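Local coordinates for protein putative NADPH-dependent oxidoreductase (Desulfitobacterium hafniense DCB-2, PDB 3DB2) that probably catalyses NADPH-dependent oxidation or reduction of a still unidentified substrate, as a two-domain dehydrogenase with a Rossmann-fold nucleotide-binding domain, at residues C[244-247]-C[252-255]. Numbering follows the deposited sequence.
Sequences NVYG and LFYQ
Near the turn of the beta hairpin of strands 240-247 and 250-256, Val245 and Leu252 make an antiparallel hydrogen-bonded pair. Val245 N donates to Leu252 O and Leu252 N to Val245 O, each at 2.8 Å, so the N-H and C=O of both residues are used. Their branched aliphatic side chains lie together on one face, Val245 CB 4.2 Å from Leu252 CB, and suit it because helix 130-140 packs there, with Met135 on Val245 and Met138 on Leu252.

The other face carries the non-hydrogen-bonded pair Asn244 and Phe253. With CG anti to its carbonyl carbon (chi1 -58°), Asn244 brings OD1 to the edge of the Phe253 ring, 3.2 Å from CD1, the amide and ring planes standing 76° apart. A water donates to this OD1 and to Tyr254 O, again tying the strands, while Asn244 ND2 and Tyr246 OH both bond Glu151 OE1 of strand 147-155. Tyr246 CE1 meets Phe253 CE1 at 4.3 Å; these two rings suit a face where the second subunit packs, Cys237 of that subunit on Tyr246 and its Val240 on Phe253. Cutting Phe253 back to an alanine would probably open a gap beside Tyr246 and Val240 of the second subunit. One face against a helix, the other against a partner subunit: this is consistent with the open-faced C-terminal sheet of GFO/IDH/MocA oxidoreductases.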
ATOM      1  N   ASN C 244      -4.274  -6.692   1.868  1.00 13.59           N
ATOM      2  CA  ASN C 244      -3.177  -7.594   1.530  1.00 11.62           C
ATOM      3  C   ASN C 244      -2.471  -7.835   2.875  1.00 13.13           C
ATOM      4  O   ASN C 244      -2.108  -6.900   3.579  1.00 15.28           O
ATOM      5  CB  ASN C 244      -2.167  -7.039   0.544  1.00 14.17           C
ATOM      6  CG  ASN C 244      -2.800  -6.620  -0.775  1.00 19.38           C
ATOM      7  OD1 ASN C 244      -3.676  -7.303  -1.261  1.00 17.46           O
ATOM      8  ND2 ASN C 244      -2.365  -5.521  -1.339  1.00 18.63           N
ATOM      9  N   VAL C 245      -2.291  -9.082   3.207  1.00 12.88           N
ATOM     10  CA  VAL C 245      -1.608  -9.527   4.405  1.00 13.86           C
ATOM     11  C   VAL C 245      -0.368 -10.342   3.983  1.00 14.83           C
ATOM     12  O   VAL C 245      -0.518 -11.283   3.209  1.00 11.09           O
ATOM     13  CB  VAL C 245      -2.516 -10.417   5.253  1.00 12.74           C
ATOM     14  CG1 VAL C 245      -1.851 -10.789   6.556  1.00 13.82           C
ATOM     15  CG2 VAL C 245      -3.848  -9.708   5.507  1.00 13.06           C
ATOM     16  N   TYR C 246       0.771  -9.952   4.506  1.00 14.88           N
ATOM     17  CA  TYR C 246       2.045 -10.583   4.199  1.00 12.18           C
ATOM     18  C   TYR C 246       2.474 -11.415   5.413  1.00 12.49           C
ATOM     19  O   TYR C 246       2.642 -10.825   6.489  1.00 14.04           O
ATOM     20  CB  TYR C 246       3.082  -9.501   3.885  1.00 13.20           C
ATOM     21  CG  TYR C 246       2.623  -8.698   2.672  1.00 17.12           C
ATOM     22  CD1 TYR C 246       2.777  -9.213   1.394  1.00 20.36           C
ATOM     23  CD2 TYR C 246       2.026  -7.446   2.792  1.00 15.01           C
ATOM     24  CE1 TYR C 246       2.362  -8.497   0.287  1.00 19.07           C
ATOM     25  CE2 TYR C 246       1.625  -6.747   1.664  1.00 15.22           C
ATOM     26  CZ  TYR C 246       1.781  -7.257   0.404  1.00 20.46           C
ATOM     27  OH  TYR C 246       1.374  -6.572  -0.752  1.00 16.32           O
ATOM     28  N   GLY C 247       2.643 -12.704   5.182  1.00 15.95           N
ATOM     29  CA  GLY C 247       2.972 -13.689   6.198  1.00 14.28           C
ATOM     30  C   GLY C 247       4.259 -14.403   5.842  1.00 17.84           C
ATOM     31  O   GLY C 247       4.668 -14.324   4.668  1.00 14.56           O
ATOM     32  N   LEU C 252      -1.991 -13.171   1.834  1.00 14.14           N
ATOM     33  CA  LEU C 252      -3.396 -13.136   1.459  1.00 13.27           C
ATOM     34  C   LEU C 252      -3.710 -11.839   0.703  1.00 12.27           C
ATOM     35  O   LEU C 252      -3.247 -10.770   1.141  1.00 15.43           O
ATOM     36  CB  LEU C 252      -4.261 -13.186   2.699  1.00 12.44           C
ATOM     37  CG  LEU C 252      -4.028 -14.295   3.697  1.00 16.13           C
ATOM     38  CD1 LEU C 252      -4.838 -14.056   4.957  1.00 19.57           C
ATOM     39  CD2 LEU C 252      -4.364 -15.635   3.049  1.00 21.31           C
ATOM     40  N   PHE C 253      -4.494 -11.982  -0.333  1.00 14.77           N
ATOM     41  CA  PHE C 253      -4.972 -10.843  -1.134  1.00 16.84           C
ATOM     42  C   PHE C 253      -6.492 -10.900  -1.220  1.00 14.88           C
ATOM     43  O   PHE C 253      -7.059 -11.794  -1.825  1.00 12.38           O
ATOM     44  CB  PHE C 253      -4.404 -10.855  -2.550  1.00 17.46           C
ATOM     45  CG  PHE C 253      -2.898 -10.989  -2.619  1.00 19.40           C
ATOM     46  CD1 PHE C 253      -2.094  -9.963  -2.159  1.00 21.91           C
ATOM     47  CD2 PHE C 253      -2.325 -12.143  -3.150  1.00 22.26           C
ATOM     48  CE1 PHE C 253      -0.712 -10.087  -2.238  1.00 23.38           C
ATOM     49  CE2 PHE C 253      -0.937 -12.272  -3.210  1.00 22.75           C
ATOM     50  CZ  PHE C 253      -0.148 -11.260  -2.717  1.00 18.80           C
ATOM     51  N   TYR C 254      -7.142  -9.928  -0.616  1.00 15.49           N
ATOM     52  CA  TYR C 254      -8.591  -9.796  -0.565  1.00 12.43           C
ATOM     53  C   TYR C 254      -9.024  -8.540  -1.336  1.00 19.17           C
ATOM     54  O   TYR C 254      -8.387  -7.490  -1.186  1.00 13.05           O
ATOM     55  CB  TYR C 254      -9.071  -9.692   0.866  1.00 16.20           C
ATOM     56  CG  TYR C 254     -10.513  -9.369   1.138  1.00 16.14           C
ATOM     57  CD1 TYR C 254     -11.511 -10.311   0.915  1.00 17.77           C
ATOM     58  CD2 TYR C 254     -10.906  -8.125   1.638  1.00 18.25           C
ATOM     59  CE1 TYR C 254     -12.833 -10.011   1.165  1.00 18.00           C
ATOM     60  CE2 TYR C 254     -12.246  -7.843   1.897  1.00 19.15           C
ATOM     61  CZ  TYR C 254     -13.208  -8.789   1.657  1.00 18.79           C
ATOM     62  OH  TYR C 254     -14.550  -8.563   1.902  1.00 23.20           O
ATOM     63  N   GLN C 255     -10.067  -8.697  -2.118  1.00 17.34           N
ATOM     64  CA  GLN C 255     -10.754  -7.669  -2.866  1.00 14.58           C
ATOM     65  C   GLN C 255     -12.260  -7.755  -2.635  1.00 14.29           C
ATOM     66  O   GLN C 255     -12.800  -8.852  -2.708  1.00 14.04           O
ATOM     67  CB  GLN C 255     -10.512  -7.800  -4.383  1.00 24.10           C
ATOM     68  CG  GLN C 255      -9.189  -7.291  -4.893  1.00 35.83           C
ATOM     69  CD  GLN C 255      -9.117  -5.794  -5.108  1.00 48.56           C
ATOM     70  OE1 GLN C 255     -10.123  -5.084  -5.073  1.00 48.53           O
ATOM     71  NE2 GLN C 255      -7.916  -5.255  -5.334  1.00 58.23           N
TER
HETATM   72  O   HOH W   1      -5.818  -7.319  -2.703  1.00 21.15           O